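Local atomic coordinates of zinc-binding protein TroA (Treponema pallidum, PDB entry 1K0F), a protein that binds zinc in the periplasm with high affinity and specificity and hands it to the membrane permease of the TroABC import system. Residues W104-L109 with S175-F180; E244-A249 with V264-D269; Q141-L146 with G258-M263; A154-A159 with T270-L275. One frame throughout, in Å; residues are numbered along the deposited sequence.

Contact 1 (W104-L109 with S175-F180); sequences WFDVKL and SRAYGF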
loop_
_atom_site.group_PDB
_atom_site.type_symbol
_atom_site.label_atom_id
_atom_site.label_comp_id
_atom_site.label_asym_id
_atom_site.label_seq_id
_atom_site.Cartn_x
_atom_site.Cartn_y
_atom_site.Cartn_z
ATOM N N TRP A 104 4.268 1.189 3.070
ATOM C CA TRP A 104 3.136 1.294 3.973
ATOM C C TRP A 104 2.765 -0.082 4.496
ATOM O O TRP A 104 1.722 -0.249 5.130
ATOM C CB TRP A 104 1.936 1.878 3.244
ATOM C CG TRP A 104 1.610 1.108 2.034
ATOM C CD1 TRP A 104 0.936 -0.078 1.971
ATOM C CD2 TRP A 104 1.974 1.439 0.697
ATOM N NE1 TRP A 104 0.858 -0.506 0.670
ATOM C CE2 TRP A 104 1.487 0.407 -0.135
ATOM C CE3 TRP A 104 2.663 2.510 0.119
ATOM C CZ2 TRP A 104 1.669 0.414 -1.515
ATOM C CZ3 TRP A 104 2.847 2.517 -1.253
ATOM C CH2 TRP A 104 2.350 1.475 -2.055
ATOM N N PHE A 105 3.596 -1.074 4.198
ATOM C CA PHE A 105 3.325 -2.418 4.675
ATOM C C PHE A 105 4.243 -2.766 5.834
ATOM O O PHE A 105 4.176 -3.861 6.385
ATOM C CB PHE A 105 3.434 -3.434 3.544
ATOM C CG PHE A 105 2.145 -3.615 2.787
ATOM C CD1 PHE A 105 0.926 -3.576 3.454
ATOM C CD2 PHE A 105 2.148 -3.781 1.407
ATOM C CE1 PHE A 105 -0.275 -3.701 2.756
ATOM C CE2 PHE A 105 0.959 -3.906 0.699
ATOM C CZ PHE A 105 -0.259 -3.861 1.373
ATOM N N ASP A 106 5.116 -1.822 6.178
ATOM C CA ASP A 106 5.982 -1.959 7.334
ATOM C C ASP A 106 5.510 -0.792 8.199
ATOM O O ASP A 106 6.043 0.311 8.120
ATOM C CB ASP A 106 7.461 -1.791 6.985
ATOM C CG ASP A 106 8.369 -1.998 8.197
ATOM O OD1 ASP A 106 7.867 -1.920 9.343
ATOM O OD2 ASP A 106 9.584 -2.239 8.011
ATOM N N VAL A 107 4.469 -1.046 8.986
ATOM C CA VAL A 107 3.866 -0.051 9.866
ATOM C C VAL A 107 4.873 0.838 10.569
ATOM O O VAL A 107 4.661 2.036 10.694
ATOM C CB VAL A 107 3.008 -0.726 10.937
ATOM C CG1 VAL A 107 2.376 0.312 11.816
ATOM C CG2 VAL A 107 1.961 -1.604 10.290
ATOM N N LYS A 108 5.969 0.244 11.026
ATOM C CA LYS A 108 7.002 0.983 11.736
ATOM C C LYS A 108 7.785 1.934 10.833
ATOM O O LYS A 108 8.250 2.986 11.271
ATOM C CB LYS A 108 7.960 -0.008 12.398
ATOM C CG LYS A 108 8.371 0.356 13.814
ATOM C CD LYS A 108 9.893 0.356 13.966
ATOM C CE LYS A 108 10.384 -0.827 14.795
ATOM N NZ LYS A 108 11.681 -0.523 15.467
ATOM N N LEU A 109 7.940 1.554 9.572
ATOM C CA LEU A 109 8.673 2.368 8.608
ATOM C C LEU A 109 7.726 3.307 7.872
ATOM O O LEU A 109 8.153 4.164 7.098
ATOM C CB LEU A 109 9.393 1.466 7.609
ATOM C CG LEU A 109 10.151 2.150 6.472
ATOM C CD1 LEU A 109 11.580 2.443 6.912
ATOM C CD2 LEU A 109 10.128 1.258 5.238
ATOM N N SER A 175 6.993 -8.798 4.198
ATOM C CA SER A 175 7.728 -10.026 4.429
ATOM C C SER A 175 8.898 -9.748 5.361
ATOM O O SER A 175 9.075 -10.438 6.367
ATOM C CB SER A 175 8.235 -10.595 3.098
ATOM O OG SER A 175 9.517 -10.085 2.752
ATOM N N ARG A 176 9.682 -8.723 5.035
ATOM C CA ARG A 176 10.845 -8.361 5.835
ATOM C C ARG A 176 10.477 -7.971 7.264
ATOM O O ARG A 176 11.221 -8.250 8.203
ATOM C CB ARG A 176 11.596 -7.208 5.164
ATOM C CG ARG A 176 12.712 -6.614 6.006
ATOM C CD ARG A 176 13.475 -5.557 5.234
ATOM N NE ARG A 176 13.011 -4.214 5.565
ATOM C CZ ARG A 176 13.636 -3.091 5.218
ATOM N NH1 ARG A 176 14.762 -3.138 4.522
ATOM N NH2 ARG A 176 13.133 -1.915 5.577
ATOM N N ALA A 177 9.310 -7.353 7.423
ATOM C CA ALA A 177 8.852 -6.878 8.728
ATOM C C ALA A 177 8.283 -7.935 9.654
ATOM O O ALA A 177 8.706 -8.051 10.801
ATOM C CB ALA A 177 7.823 -5.773 8.543
ATOM N N TYR A 178 7.332 -8.710 9.147
ATOM C CA TYR A 178 6.675 -9.725 9.954
ATOM C C TYR A 178 6.968 -11.178 9.575
ATOM O O TYR A 178 6.284 -12.094 10.042
ATOM C CB TYR A 178 5.173 -9.438 9.936
ATOM C CG TYR A 178 4.896 -7.951 9.999
ATOM C CD1 TYR A 178 4.865 -7.280 11.222
ATOM C CD2 TYR A 178 4.738 -7.199 8.833
ATOM C CE1 TYR A 178 4.692 -5.898 11.287
ATOM C CE2 TYR A 178 4.563 -5.813 8.889
ATOM C CZ TYR A 178 4.544 -5.172 10.119
ATOM O OH TYR A 178 4.396 -3.809 10.184
ATOM N N GLY A 179 7.985 -11.380 8.737
ATOM C CA GLY A 179 8.380 -12.724 8.329
ATOM C C GLY A 179 7.377 -13.542 7.535
ATOM O O GLY A 179 6.605 -14.324 8.091
ATOM N N PHE A 180 7.396 -13.367 6.220
ATOM C CA PHE A 180 6.494 -14.092 5.338
ATOM C C PHE A 180 7.227 -14.365 4.029
ATOM O O PHE A 180 7.868 -13.475 3.453
ATOM C CB PHE A 180 5.233 -13.266 5.048
ATOM C CG PHE A 180 4.155 -13.389 6.096
ATOM C CD1 PHE A 180 3.987 -12.402 7.062
ATOM C CD2 PHE A 180 3.285 -14.473 6.096
ATOM C CE1 PHE A 180 2.966 -12.489 8.005
ATOM C CE2 PHE A 180 2.259 -14.570 7.038
ATOM C CZ PHE A 180 2.101 -13.575 7.993
#

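Contact 2 (E244-A249 with V264-D269); sequences ELFSDA and VTHNID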
loop_
_atom_site.group_PDB
_atom_site.type_symbol
_atom_site.label_atom_id
_atom_site.label_comp_id
_atom_site.label_asym_id
_atom_site.label_seq_id
_atom_site.Cartn_x
_atom_site.Cartn_y
_atom_site.Cartn_z
ATOM N N GLU A 244 -9.276 -11.404 -0.599
ATOM C CA GLU A 244 -8.800 -10.353 -1.472
ATOM C C GLU A 244 -7.977 -9.449 -0.611
ATOM O O GLU A 244 -8.424 -9.032 0.442
ATOM C CB GLU A 244 -9.962 -9.572 -2.053
ATOM C CG GLU A 244 -9.648 -8.983 -3.396
ATOM C CD GLU A 244 -10.643 -7.938 -3.795
ATOM O OE1 GLU A 244 -11.584 -7.704 -3.012
ATOM O OE2 GLU A 244 -10.491 -7.345 -4.881
ATOM N N LEU A 245 -6.772 -9.130 -1.046
ATOM C CA LEU A 245 -5.953 -8.272 -0.229
ATOM C C LEU A 245 -5.854 -6.860 -0.784
ATOM O O LEU A 245 -6.131 -6.611 -1.968
ATOM C CB LEU A 245 -4.567 -8.890 -0.071
ATOM C CG LEU A 245 -4.576 -10.312 0.503
ATOM C CD1 LEU A 245 -3.150 -10.743 0.812
ATOM C CD2 LEU A 245 -5.428 -10.362 1.755
ATOM N N PHE A 246 -5.489 -5.931 0.093
ATOM C CA PHE A 246 -5.326 -4.542 -0.298
ATOM C C PHE A 246 -3.857 -4.372 -0.578
ATOM O O PHE A 246 -3.041 -4.502 0.326
ATOM C CB PHE A 246 -5.737 -3.615 0.838
ATOM C CG PHE A 246 -7.207 -3.591 1.084
ATOM C CD1 PHE A 246 -8.065 -3.058 0.134
ATOM C CD2 PHE A 246 -7.734 -4.164 2.224
ATOM C CE1 PHE A 246 -9.428 -3.106 0.312
ATOM C CE2 PHE A 246 -9.092 -4.220 2.412
ATOM C CZ PHE A 246 -9.947 -3.693 1.457
ATOM N N SER A 247 -3.512 -4.106 -1.829
ATOM C CA SER A 247 -2.116 -3.929 -2.169
ATOM C C SER A 247 -1.763 -2.454 -2.138
ATOM O O SER A 247 -1.211 -1.959 -1.152
ATOM C CB SER A 247 -1.821 -4.505 -3.549
ATOM O OG SER A 247 -2.993 -4.598 -4.332
ATOM N N ASP A 248 -2.082 -1.743 -3.212
ATOM C CA ASP A 248 -1.776 -0.324 -3.272
ATOM C C ASP A 248 -2.983 0.526 -2.909
ATOM O O ASP A 248 -2.839 1.713 -2.619
ATOM C CB ASP A 248 -1.302 0.070 -4.677
ATOM C CG ASP A 248 -0.404 -0.980 -5.317
ATOM O OD1 ASP A 248 0.479 -1.525 -4.621
ATOM O OD2 ASP A 248 -0.582 -1.253 -6.528
ATOM N N ALA A 249 -4.164 -0.091 -2.921
ATOM C CA ALA A 249 -5.408 0.620 -2.624
ATOM C C ALA A 249 -6.125 0.153 -1.365
ATOM O O ALA A 249 -6.046 -1.018 -0.985
ATOM C CB ALA A 249 -6.364 0.520 -3.819
ATOM N N VAL A 264 -4.937 -2.745 6.560
ATOM C CA VAL A 264 -3.855 -3.651 6.947
ATOM C C VAL A 264 -4.351 -4.736 7.911
ATOM O O VAL A 264 -3.846 -5.868 7.913
ATOM C CB VAL A 264 -2.699 -2.873 7.611
ATOM C CG1 VAL A 264 -1.639 -3.835 8.097
ATOM C CG2 VAL A 264 -2.110 -1.889 6.622
ATOM N N THR A 265 -5.341 -4.391 8.731
ATOM C CA THR A 265 -5.879 -5.356 9.662
ATOM C C THR A 265 -6.554 -6.402 8.823
ATOM O O THR A 265 -6.444 -7.593 9.094
ATOM C CB THR A 265 -6.911 -4.735 10.604
ATOM O OG1 THR A 265 -6.240 -3.875 11.531
ATOM C CG2 THR A 265 -7.625 -5.818 11.378
ATOM N N HIS A 266 -7.255 -5.952 7.791
ATOM C CA HIS A 266 -7.939 -6.876 6.914
ATOM C C HIS A 266 -6.915 -7.801 6.304
ATOM O O HIS A 266 -7.129 -9.008 6.208
ATOM C CB HIS A 266 -8.643 -6.155 5.774
ATOM C CG HIS A 266 -8.819 -7.008 4.556
ATOM N ND1 HIS A 266 -9.962 -7.738 4.319
ATOM C CD2 HIS A 266 -7.951 -7.333 3.567
ATOM C CE1 HIS A 266 -9.793 -8.468 3.231
ATOM N NE2 HIS A 266 -8.581 -8.245 2.764
ATOM N N ASN A 267 -5.803 -7.218 5.881
ATOM C CA ASN A 267 -4.749 -7.985 5.238
ATOM C C ASN A 267 -4.261 -9.150 6.090
ATOM O O ASN A 267 -4.484 -10.306 5.739
ATOM C CB ASN A 267 -3.591 -7.053 4.853
ATOM C CG ASN A 267 -3.777 -6.426 3.456
ATOM O OD1 ASN A 267 -4.855 -6.505 2.853
ATOM N ND2 ASN A 267 -2.721 -5.800 2.947
ATOM N N ILE A 268 -3.604 -8.855 7.211
ATOM C CA ILE A 268 -3.099 -9.903 8.100
ATOM C C ILE A 268 -4.207 -10.838 8.567
ATOM O O ILE A 268 -3.999 -12.046 8.699
ATOM C CB ILE A 268 -2.394 -9.299 9.348
ATOM C CG1 ILE A 268 -1.284 -10.234 9.800
ATOM C CG2 ILE A 268 -3.379 -9.096 10.497
ATOM C CD1 ILE A 268 -0.130 -10.258 8.855
ATOM N N ASP A 269 -5.391 -10.296 8.818
ATOM C CA ASP A 269 -6.479 -11.146 9.255
ATOM C C ASP A 269 -6.667 -12.160 8.147
ATOM O O ASP A 269 -6.333 -13.325 8.294
ATOM C CB ASP A 269 -7.756 -10.321 9.451
ATOM C CG ASP A 269 -7.748 -9.544 10.753
ATOM O OD1 ASP A 269 -6.657 -9.339 11.309
ATOM O OD2 ASP A 269 -8.835 -9.134 11.213
#

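Contact 3 (Q141-L146 with G258-M263); sequences QQLDKL and GTYVGM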
loop_
_atom_site.group_PDB
_atom_site.type_symbol
_atom_site.label_atom_id
_atom_site.label_comp_id
_atom_site.label_asym_id
_atom_site.label_seq_id
_atom_site.Cartn_x
_atom_site.Cartn_y
_atom_site.Cartn_z
ATOM N N GLN A 141 0.123 6.295 17.419
ATOM C CA GLN A 141 -0.136 5.281 18.425
ATOM C C GLN A 141 -0.967 4.173 17.808
ATOM O O GLN A 141 -0.834 3.010 18.172
ATOM C CB GLN A 141 -0.894 5.896 19.590
ATOM C CG GLN A 141 -0.284 7.185 20.065
ATOM C CD GLN A 141 0.144 7.093 21.499
ATOM O OE1 GLN A 141 0.148 6.011 22.085
ATOM N NE2 GLN A 141 0.502 8.225 22.083
ATOM N N GLN A 142 -1.841 4.550 16.881
ATOM C CA GLN A 142 -2.686 3.585 16.191
ATOM C C GLN A 142 -1.766 2.746 15.318
ATOM O O GLN A 142 -1.906 1.524 15.240
ATOM C CB GLN A 142 -3.724 4.304 15.321
ATOM C CG GLN A 142 -4.966 4.799 16.077
ATOM C CD GLN A 142 -5.904 5.634 15.205
ATOM O OE1 GLN A 142 -6.557 5.111 14.296
ATOM N NE2 GLN A 142 -5.969 6.932 15.480
ATOM N N LEU A 143 -0.819 3.411 14.663
ATOM C CA LEU A 143 0.143 2.724 13.806
ATOM C C LEU A 143 0.886 1.694 14.640
ATOM O O LEU A 143 0.962 0.517 14.283
ATOM C CB LEU A 143 1.144 3.730 13.222
ATOM C CG LEU A 143 0.728 4.558 12.002
ATOM C CD1 LEU A 143 1.720 4.327 10.875
ATOM C CD2 LEU A 143 -0.686 4.189 11.569
ATOM N N ASP A 144 1.437 2.154 15.756
ATOM C CA ASP A 144 2.179 1.298 16.667
ATOM C C ASP A 144 1.385 0.041 17.027
ATOM O O ASP A 144 1.858 -1.082 16.840
ATOM C CB ASP A 144 2.543 2.092 17.926
ATOM C CG ASP A 144 3.631 3.123 17.664
ATOM O OD1 ASP A 144 3.953 3.926 18.570
ATOM O OD2 ASP A 144 4.165 3.129 16.536
ATOM N N LYS A 145 0.179 0.218 17.547
ATOM C CA LYS A 145 -0.634 -0.937 17.888
ATOM C C LYS A 145 -0.762 -1.799 16.635
ATOM O O LYS A 145 -0.682 -3.023 16.705
ATOM C CB LYS A 145 -2.022 -0.502 18.358
ATOM C CG LYS A 145 -2.203 -0.491 19.868
ATOM C CD LYS A 145 -3.462 0.288 20.266
ATOM C CE LYS A 145 -3.131 1.634 20.916
ATOM N NZ LYS A 145 -1.738 2.097 20.603
ATOM N N LEU A 146 -0.941 -1.150 15.484
ATOM C CA LEU A 146 -1.099 -1.860 14.210
ATOM C C LEU A 146 0.128 -2.693 13.865
ATOM O O LEU A 146 0.017 -3.869 13.502
ATOM C CB LEU A 146 -1.383 -0.874 13.066
ATOM C CG LEU A 146 -1.545 -1.465 11.652
ATOM C CD1 LEU A 146 -2.403 -2.719 11.698
ATOM C CD2 LEU A 146 -2.183 -0.441 10.734
ATOM N N GLY A 258 -11.325 0.882 4.611
ATOM C CA GLY A 258 -11.040 2.130 3.928
ATOM C C GLY A 258 -10.131 3.057 4.711
ATOM O O GLY A 258 -10.118 4.279 4.514
ATOM N N THR A 259 -9.375 2.470 5.624
ATOM C CA THR A 259 -8.436 3.229 6.427
ATOM C C THR A 259 -7.192 2.379 6.444
ATOM O O THR A 259 -7.265 1.166 6.265
ATOM C CB THR A 259 -8.956 3.455 7.873
ATOM O OG1 THR A 259 -8.909 2.227 8.605
ATOM C CG2 THR A 259 -10.374 3.974 7.858
ATOM N N TYR A 260 -6.045 3.019 6.620
ATOM C CA TYR A 260 -4.785 2.303 6.668
ATOM C C TYR A 260 -4.940 1.168 7.659
ATOM O O TYR A 260 -4.942 -0.006 7.289
ATOM C CB TYR A 260 -3.687 3.239 7.137
ATOM C CG TYR A 260 -2.352 2.568 7.262
ATOM C CD1 TYR A 260 -1.734 2.006 6.145
ATOM C CD2 TYR A 260 -1.701 2.496 8.491
ATOM C CE1 TYR A 260 -0.498 1.388 6.250
ATOM C CE2 TYR A 260 -0.468 1.883 8.606
ATOM C CZ TYR A 260 0.129 1.330 7.484
ATOM O OH TYR A 260 1.349 0.706 7.591
ATOM N N VAL A 261 -5.092 1.544 8.924
ATOM C CA VAL A 261 -5.269 0.611 10.022
ATOM C C VAL A 261 -6.124 -0.588 9.644
ATOM O O VAL A 261 -5.660 -1.725 9.700
ATOM C CB VAL A 261 -5.917 1.325 11.235
ATOM C CG1 VAL A 261 -6.656 0.321 12.130
ATOM C CG2 VAL A 261 -4.845 2.067 12.018
ATOM N N GLY A 262 -7.372 -0.333 9.265
ATOM C CA GLY A 262 -8.263 -1.421 8.905
ATOM C C GLY A 262 -7.846 -2.156 7.650
ATOM O O GLY A 262 -7.960 -3.380 7.568
ATOM N N MET A 263 -7.356 -1.419 6.665
ATOM C CA MET A 263 -6.931 -2.029 5.417
ATOM C C MET A 263 -5.891 -3.097 5.701
ATOM O O MET A 263 -5.943 -4.197 5.146
ATOM C CB MET A 263 -6.321 -0.983 4.485
ATOM C CG MET A 263 -5.366 -1.569 3.441
ATOM S SD MET A 263 -3.770 -0.728 3.363
ATOM C CE MET A 263 -3.401 -0.886 1.590
#

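Contact 4 (A154-A159 with T270-L275); sequences AQSLPA and TIVAAL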
loop_
_atom_site.group_PDB
_atom_site.type_symbol
_atom_site.label_atom_id
_atom_site.label_comp_id
_atom_site.label_asym_id
_atom_site.label_seq_id
_atom_site.Cartn_x
_atom_site.Cartn_y
_atom_site.Cartn_z
ATOM N N ALA A 154 1.060 -12.284 12.698
ATOM C CA ALA A 154 1.968 -13.049 11.857
ATOM C C ALA A 154 2.563 -14.196 12.666
ATOM O O ALA A 154 2.680 -15.319 12.174
ATOM C CB ALA A 154 3.072 -12.151 11.325
ATOM N N GLN A 155 2.920 -13.907 13.917
ATOM C CA GLN A 155 3.516 -14.895 14.818
ATOM C C GLN A 155 2.580 -16.074 15.038
ATOM O O GLN A 155 3.021 -17.196 15.285
ATOM C CB GLN A 155 3.850 -14.254 16.179
ATOM C CG GLN A 155 5.320 -13.929 16.404
ATOM C CD GLN A 155 6.252 -14.813 15.610
ATOM O OE1 GLN A 155 6.190 -16.044 15.703
ATOM N NE2 GLN A 155 7.115 -14.198 14.808
ATOM N N SER A 156 1.285 -15.811 14.949
ATOM C CA SER A 156 0.297 -16.856 15.142
ATOM C C SER A 156 0.407 -17.901 14.038
ATOM O O SER A 156 -0.111 -19.015 14.164
ATOM C CB SER A 156 -1.107 -16.250 15.144
ATOM O OG SER A 156 -1.522 -15.926 13.830
ATOM N N LEU A 157 1.094 -17.548 12.957
ATOM C CA LEU A 157 1.247 -18.464 11.835
ATOM C C LEU A 157 2.601 -19.137 11.796
ATOM O O LEU A 157 3.612 -18.485 11.567
ATOM C CB LEU A 157 1.033 -17.734 10.514
ATOM C CG LEU A 157 0.307 -18.583 9.479
ATOM C CD1 LEU A 157 -1.160 -18.650 9.853
ATOM C CD2 LEU A 157 0.498 -17.995 8.090
ATOM N N PRO A 158 2.639 -20.459 12.018
ATOM C CA PRO A 158 3.911 -21.185 11.991
ATOM C C PRO A 158 4.752 -20.709 10.808
ATOM O O PRO A 158 4.213 -20.445 9.734
ATOM C CB PRO A 158 3.480 -22.641 11.862
ATOM C CG PRO A 158 2.150 -22.683 12.553
ATOM C CD PRO A 158 1.499 -21.345 12.321
ATOM N N ALA A 159 6.062 -20.593 11.012
ATOM C CA ALA A 159 6.977 -20.105 9.979
ATOM C C ALA A 159 6.745 -20.668 8.582
ATOM O O ALA A 159 6.797 -19.925 7.600
ATOM C CB ALA A 159 8.421 -20.353 10.403
ATOM N N THR A 270 -7.178 -11.689 7.015
ATOM C CA THR A 270 -7.432 -12.538 5.858
ATOM C C THR A 270 -6.333 -13.553 5.567
ATOM O O THR A 270 -6.609 -14.733 5.339
ATOM C CB THR A 270 -7.636 -11.675 4.606
ATOM O OG1 THR A 270 -8.872 -10.961 4.729
ATOM C CG2 THR A 270 -7.666 -12.540 3.349
ATOM N N ILE A 271 -5.086 -13.092 5.594
ATOM C CA ILE A 271 -3.952 -13.952 5.284
ATOM C C ILE A 271 -3.735 -15.094 6.264
ATOM O O ILE A 271 -3.905 -16.261 5.902
ATOM C CB ILE A 271 -2.654 -13.131 5.161
ATOM C CG1 ILE A 271 -2.726 -12.240 3.919
ATOM C CG2 ILE A 271 -1.441 -14.059 5.054
ATOM C CD1 ILE A 271 -1.589 -11.274 3.814
ATOM N N VAL A 272 -3.344 -14.767 7.492
ATOM C CA VAL A 272 -3.127 -15.803 8.497
ATOM C C VAL A 272 -4.374 -16.694 8.562
ATOM O O VAL A 272 -4.271 -17.923 8.562
ATOM C CB VAL A 272 -2.826 -15.198 9.905
ATOM C CG1 VAL A 272 -1.543 -14.398 9.859
ATOM C CG2 VAL A 272 -3.972 -14.328 10.372
ATOM N N ALA A 273 -5.550 -16.076 8.600
ATOM C CA ALA A 273 -6.779 -16.844 8.635
ATOM C C ALA A 273 -6.689 -17.865 7.510
ATOM O O ALA A 273 -6.667 -19.076 7.744
ATOM C CB ALA A 273 -7.974 -15.935 8.418
ATOM N N ALA A 274 -6.591 -17.363 6.286
ATOM C CA ALA A 274 -6.517 -18.215 5.111
ATOM C C ALA A 274 -5.247 -19.051 5.040
ATOM O O ALA A 274 -5.021 -19.735 4.045
ATOM C CB ALA A 274 -6.640 -17.366 3.855
ATOM N N LEU A 275 -4.421 -19.025 6.079
ATOM C CA LEU A 275 -3.180 -19.787 6.019
ATOM C C LEU A 275 -2.861 -20.738 7.172
ATOM O O LEU A 275 -2.013 -21.620 7.028
ATOM C CB LEU A 275 -1.999 -18.826 5.829
ATOM C CG LEU A 275 -1.703 -18.289 4.421
ATOM C CD1 LEU A 275 -0.277 -17.756 4.374
ATOM C CD2 LEU A 275 -1.894 -19.385 3.385
#

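Contact 1 (W104-L109 with S175-F180)
Tyr178 brings the rim of its ring and its hydroxyl up to the turn 105-107. Its OH accepts from Val107 N at 3.0 Å, a weak bond because it bends to 134°. Phe105 O lies in the plane of the Tyr178 ring, at its edge, 3.2 Å from Tyr178 CE2, so a carbonyl and a backbone N-H both meet the rim of the tyrosine. Val107 adds a methyl: CG2 approaches Tyr178 OH to 3.3 Å, the two side chains crossing at about a right angle. Beside them Ala177 CB abuts the Asp106 carboxylate, 3.8 Å from CG, and the same methyl lies over one face of the Tyr178 ring.

The second shell holds these groups in place. Tyr178 OH is also hydrogen-bonded to Asp147 OD1, which gives the hydroxyl a second, side-chain partner. Asp106 is the N-cap of helix 107-124. With CG anti to its backbone N (chi1 -177°), OD1 turns to the first N-H groups of the helix and accepts weakly from Lys108 N (3.3 Å) and Leu109 N (3.5 Å). Asp106 OD2 and Arg176 NH2, 4.3 Å apart, are too distant for a salt bridge; the guanidinium instead bonds Gln90 O.

The start of helix 107-124 is thus set against the end of helix 172-178, beyond which Gly179 has left helical geometry with a positive phi. Asp147, Val150 and Ala154 of helix 129-156 back Val107 and Tyr178, while Phe105 stacks on Phe171 and touches Asn267 of helix 260-273.

Contact 2 (E244-A249 with V264-D269)
His266 presents one ring face to Phe246, whose CE2 stands 3.4 Å above the imidazole plane, offset toward its rim. This is an edge-to-face (T-shaped) pair, with Phe246 giving the edge, centroids 4.8 Å apart and planes at 67°. Asn267 OD1 lies in the plane at the imidazole edge, and Glu244 O meets the edge near the plane at NE2; His266 CB in turn sits at the edge of the phenyl ring. The histidine reaches the strand end because CG is anti to its own backbone N (chi1 154°).

The Asn267 amide is held in its own plane by both polar atoms of a single residue. OD1 accepts from Phe246 N at 2.9 Å, almost straight at 173°, with the N-H on a carbonyl lone pair. ND2 donates to Phe246 O, also at 2.9 Å, and here too the donor lies on a lone pair in the carbonyl plane. Leu245 packs alongside both side chains, its CB 3.8 Å from Asn267 OD1 and its CD2 3.9 Å from His266 NE2.

His266 NE2 also donates to Glu244 O. The modelled length of 2.5 Å is very short and its exact value is doubtful.

The paired amide bonds are the sound part of this chemistry. They fix which end of the amide is oxygen and which nitrogen, and they satisfy the backbone of Phe246 just where strand 240-245 has ended. Helix 260-273 therefore grips, through side chains, the segment that leads two residues later to the zinc ligand Asp248.

Contact 3 (Q141-L146 with G258-M263)
Leu146 and Tyr260 make the apolar centre of this helix pair. Leu146 CD2 is wedged between two residues of the facing helix, 3.6 Å from Tyr260 CE2 and 3.3 Å from Val261 CA, so one methyl meets both a ring and a backbone. Its CG is anti to the backbone N (chi1 179°), which sends the branch across the gap between the helices. Leu143, one turn earlier, reaches the same phenol from another direction: CD2 lies near the ring plane at its edge, 3.7 Å from CD2 of Tyr260, and the two side chains cross at about a right angle. Val261 closes the outer side, with CG2 3.9 Å from Leu146 CD2 and 4.1 Å from Gln142 CB. The glutamine lies against this valine methyl with its CB and, at 4.2 Å from Val261 CG2, its OE1.

Polar interactions are peripheral to this packing. Tyr260 OH leaves the leucines and bonds Trp104 O, which anchors the far end of the ring. Thr259 is the N-cap residue of helix 260-273, and its OG1 bonds Ser256 O.

An aromatic neighbour adds to the setting of the phenol: the rings of Tyr260 and Trp110 meet with their planes at about 30°. Val107 and Trp110 of helix 107-124 touch Leu143, and Val107 also touches Leu146 and Tyr260, so three helices share the cluster. It joins helix 260-273 to the long helix 129-156, consistent with the helical backbone that spans the two lobes in this family of metal-binding proteins.

Contact 4 (A154-A159 with T270-L275)
Val272 O is met by two groups: Leu275 N donates to it at 2.7 Å, and the Leu157 methyl CD1 rests 3.4 Å away. The hydrogen bond winds the chain down as helix 260-273 ends, Ala274 being the first residue to leave helical geometry; the CD1 approach is only packing across the interface.

Leu157 carries most of that interface by splitting its branch between two partners. CD1 lies 3.8 Å from Val272 CB, while CD2 comes within 3.5 Å of Leu275 CB and 3.8 Å of Leu275 CD1. The two leucines cross at about a right angle, the branch of one laid over the root of the other. Leu157 chi1, at -143°, is well away from a staggered value, and the fork is aimed by this setting.

Around the fork the contacts are looser. Val272 CG1 stands 4.3 Å from Ala154 CA. Ser156 OG lies 4.2 Å from Val272 CB without a polar partner across the contact; its hydroxyl bonds Lys153 O, one turn back in its own helix. Leu157 N bonds Ala154 O (2.8 Å), holding the leucine close to the last turn of helix 129-156.

Phe180 lies against Ala154 and Leu157, and Leu275 O is bonded by Arg161 NH1. This is apolar packing between the C-terminal ends of two helices, away from the zinc ligands. It ties the last helix of the chain to the far end of the long helix that forms the protein's helical backbone.

Contacts 3 and 4 join the same two helices, 129-156 and 260-273, at places whose centres are 18 Å apart. Leu157 follows Leu146 by eleven positions, as Val272 follows Val261, so the helices run side by side in the same sense. Between them contact 2 uses another flank of helix 260-273 to hold the segment carrying Asp248. Contact 1 bridges: Trp104 NE1 bonds Ser247 O (3.1 Å) in contact 2, Val107 CG2 packs 3.8 Å from Leu146 CG in contact 3, and Phe180 CE1 packs on Ala154 CB in contact 4. The side chain of Phe105 is about 4 Å from that of His102, which brings contact 1 to the vacant zinc site of His37, His102, His168 and Asp248.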